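Muramoyltetrapeptide carboxypeptidase (Oxalobacter formigenes OXCC13, PDB 6UUK) probably acts as a serine-type carboxypeptidase of the S66 family that trims the tetrapeptide stems of cell-wall muropeptides. Local coordinates at residues His330-Ala335 with Gln339-Asp344. Residues are numbered along the deposited sequence; the frame is centred on the assembly and turned at random.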
loop_
_atom_site.group_PDB
_atom_site.type_symbol
_atom_site.label_atom_id
_atom_site.label_comp_id
_atom_site.label_asym_id
_atom_site.label_seq_id
_atom_site.Cartn_x
_atom_site.Cartn_y
_atom_site.Cartn_z
ATOM N N HIS B 330 0.359 25.477 -12.720
ATOM C CA HIS B 330 1.327 25.858 -13.747
ATOM C C HIS B 330 2.718 25.594 -13.179
ATOM O O HIS B 330 3.226 26.384 -12.377
ATOM C CB HIS B 330 1.157 27.319 -14.154
ATOM C CG HIS B 330 2.045 27.740 -15.283
ATOM N ND1 HIS B 330 2.775 26.843 -16.033
ATOM C CD2 HIS B 330 2.317 28.965 -15.792
ATOM C CE1 HIS B 330 3.460 27.498 -16.954
ATOM N NE2 HIS B 330 3.200 28.786 -16.829
ATOM N N LEU B 331 3.329 24.486 -13.589
ATOM C CA LEU B 331 4.625 24.079 -13.064
ATOM C C LEU B 331 5.741 24.599 -13.960
ATOM O O LEU B 331 5.718 24.391 -15.178
ATOM C CB LEU B 331 4.707 22.557 -12.945
ATOM C CG LEU B 331 6.004 21.997 -12.362
ATOM C CD1 LEU B 331 6.260 22.561 -10.972
ATOM C CD2 LEU B 331 5.956 20.478 -12.327
HETATM N N MSE B 332 6.712 25.274 -13.353
HETATM C CA MSE B 332 7.848 25.827 -14.082
HETATM C C MSE B 332 9.153 25.581 -13.332
HETATM O O MSE B 332 9.296 25.982 -12.178
HETATM C CB MSE B 332 7.656 27.326 -14.316
HETATM C CG MSE B 332 6.488 27.675 -15.221
HETATM SE SE MSE B 332 6.017 29.564 -15.137
HETATM C CE MSE B 332 5.418 29.637 -13.282
ATOM N N SER B 333 10.102 24.922 -13.991
ATOM C CA SER B 333 11.412 24.639 -13.420
ATOM C C SER B 333 12.486 25.211 -14.334
ATOM O O SER B 333 12.485 24.949 -15.541
ATOM C CB SER B 333 11.617 23.135 -13.226
ATOM O OG SER B 333 11.448 22.435 -14.446
ATOM N N LYS B 334 13.402 25.992 -13.755
ATOM C CA LYS B 334 14.416 26.723 -14.514
ATOM C C LYS B 334 15.807 26.408 -13.958
ATOM O O LYS B 334 16.565 27.299 -13.575
ATOM C CB LYS B 334 14.142 28.225 -14.475
ATOM C CG LYS B 334 12.670 28.587 -14.575
ATOM C CD LYS B 334 12.423 30.028 -14.167
ATOM C CE LYS B 334 10.950 30.268 -13.886
ATOM N NZ LYS B 334 10.455 29.387 -12.792
ATOM N N ALA B 335 16.139 25.116 -13.919
ATOM C CA ALA B 335 17.432 24.623 -13.442
ATOM C C ALA B 335 17.720 25.128 -12.024
ATOM O O ALA B 335 18.536 26.024 -11.794
ATOM C CB ALA B 335 18.556 25.012 -14.409
ATOM N N GLN B 339 8.824 26.955 -9.743
ATOM C CA GLN B 339 7.683 27.783 -9.384
ATOM C C GLN B 339 6.401 27.065 -9.776
ATOM O O GLN B 339 6.326 26.457 -10.847
ATOM C CB GLN B 339 7.760 29.156 -10.066
ATOM C CG GLN B 339 6.622 30.101 -9.722
ATOM C CD GLN B 339 6.859 31.504 -10.248
ATOM O OE1 GLN B 339 8.002 31.930 -10.418
ATOM N NE2 GLN B 339 5.778 32.228 -10.513
ATOM N N LEU B 340 5.395 27.137 -8.906
ATOM C CA LEU B 340 4.121 26.446 -9.108
ATOM C C LEU B 340 2.982 27.426 -8.843
ATOM O O LEU B 340 2.660 27.715 -7.687
ATOM C CB LEU B 340 4.015 25.221 -8.205
ATOM C CG LEU B 340 2.742 24.383 -8.336
ATOM C CD1 LEU B 340 2.660 23.741 -9.713
ATOM C CD2 LEU B 340 2.675 23.329 -7.241
ATOM N N ASP B 341 2.373 27.931 -9.913
ATOM C CA ASP B 341 1.209 28.798 -9.804
ATOM C C ASP B 341 -0.063 27.964 -9.875
ATOM O O ASP B 341 -0.185 27.068 -10.715
ATOM C CB ASP B 341 1.208 29.850 -10.913
ATOM C CG ASP B 341 2.483 30.669 -10.942
ATOM O OD1 ASP B 341 3.160 30.757 -9.897
ATOM O OD2 ASP B 341 2.807 31.227 -12.011
ATOM N N ILE B 342 -1.009 28.262 -8.987
ATOM C CA ILE B 342 -2.252 27.508 -8.874
ATOM C C ILE B 342 -3.424 28.469 -9.010
ATOM O O ILE B 342 -3.398 29.577 -8.464
ATOM C CB ILE B 342 -2.329 26.741 -7.536
ATOM C CG1 ILE B 342 -1.042 25.948 -7.300
ATOM C CG2 ILE B 342 -3.532 25.811 -7.522
ATOM C CD1 ILE B 342 -0.951 25.325 -5.928
ATOM N N GLY B 343 -4.455 28.040 -9.738
ATOM C CA GLY B 343 -5.641 28.845 -9.932
ATOM C C GLY B 343 -6.847 27.975 -10.212
ATOM O O GLY B 343 -6.768 26.744 -10.202
ATOM N N ASP B 344 -7.978 28.638 -10.462
ATOM C CA ASP B 344 -9.244 27.982 -10.787
ATOM C C ASP B 344 -9.686 27.043 -9.661
ATOM O O ASP B 344 -9.842 25.833 -9.843
ATOM C CB ASP B 344 -9.149 27.239 -12.125
#
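His-330 and Met-332 pair with Asp-341 and Gln-339 through four backbone hydrogen bonds, which join the antiparallel arms of a β-hairpin, the axes of strands 330-333 and 339-343 running at 170° to each other. In the hydrogen-bonded pair His-330/Asp-341, His-330 N donates to Asp-341 O at 2.6 Å. Asp-341 N returns a bond to His-330 O, and the second such pair, Met-332/Gln-339, is linked in the same reciprocal way. Between them Leu-331 and Leu-340 form a non-hydrogen-bonded pair, where Leu-340 CA makes a CA-H...O contact with His-330 O.

The apolar contact on the buried face is made by these two leucines, their CD1 methyls 4.0 Å apart; branched, purely hydrocarbon side chains suit a face turned into the protein.

The partly exposed face is mixed in character. Met-332, present as selenomethionine, bends at chi3 (-65°), which brings its CE methyl against Gln-339 and Asp-341. Met-332 CE lies 3.8 Å from Gln-339 CG and closer still to Asp-341 OD2. A long, unbranched chain suits this place, since its CG can also lie over one face of the imidazole, near the rim. Gln-339 runs alongside, extended beyond CG: its aliphatic part flanks the methyl while NE2 gives a nearly straight bond (170°) to the syn lone pair of Asp-341 OD1, a carboxylate oxygen well suited to accept it. That oxygen, 3.1 Å from Gln-339 NE2, lies in the plane of the Gln-339 amide. Replacing this glutamine with an alanine would probably leave Asp-341 OD1 without this donor and uncover one flank of the Met-332 methyl.

A histidine offers Met-332 a flat face while its ND1 is hydrogen-bonded to Val-214 O, which would fix the imidazole's rotation. The hairpin sits within a mixed sheet: strand 213-222 pairs with the 328-333 arm, strand 200-205 with the 337-343 arm, and Leu-340 packs on Trp-204.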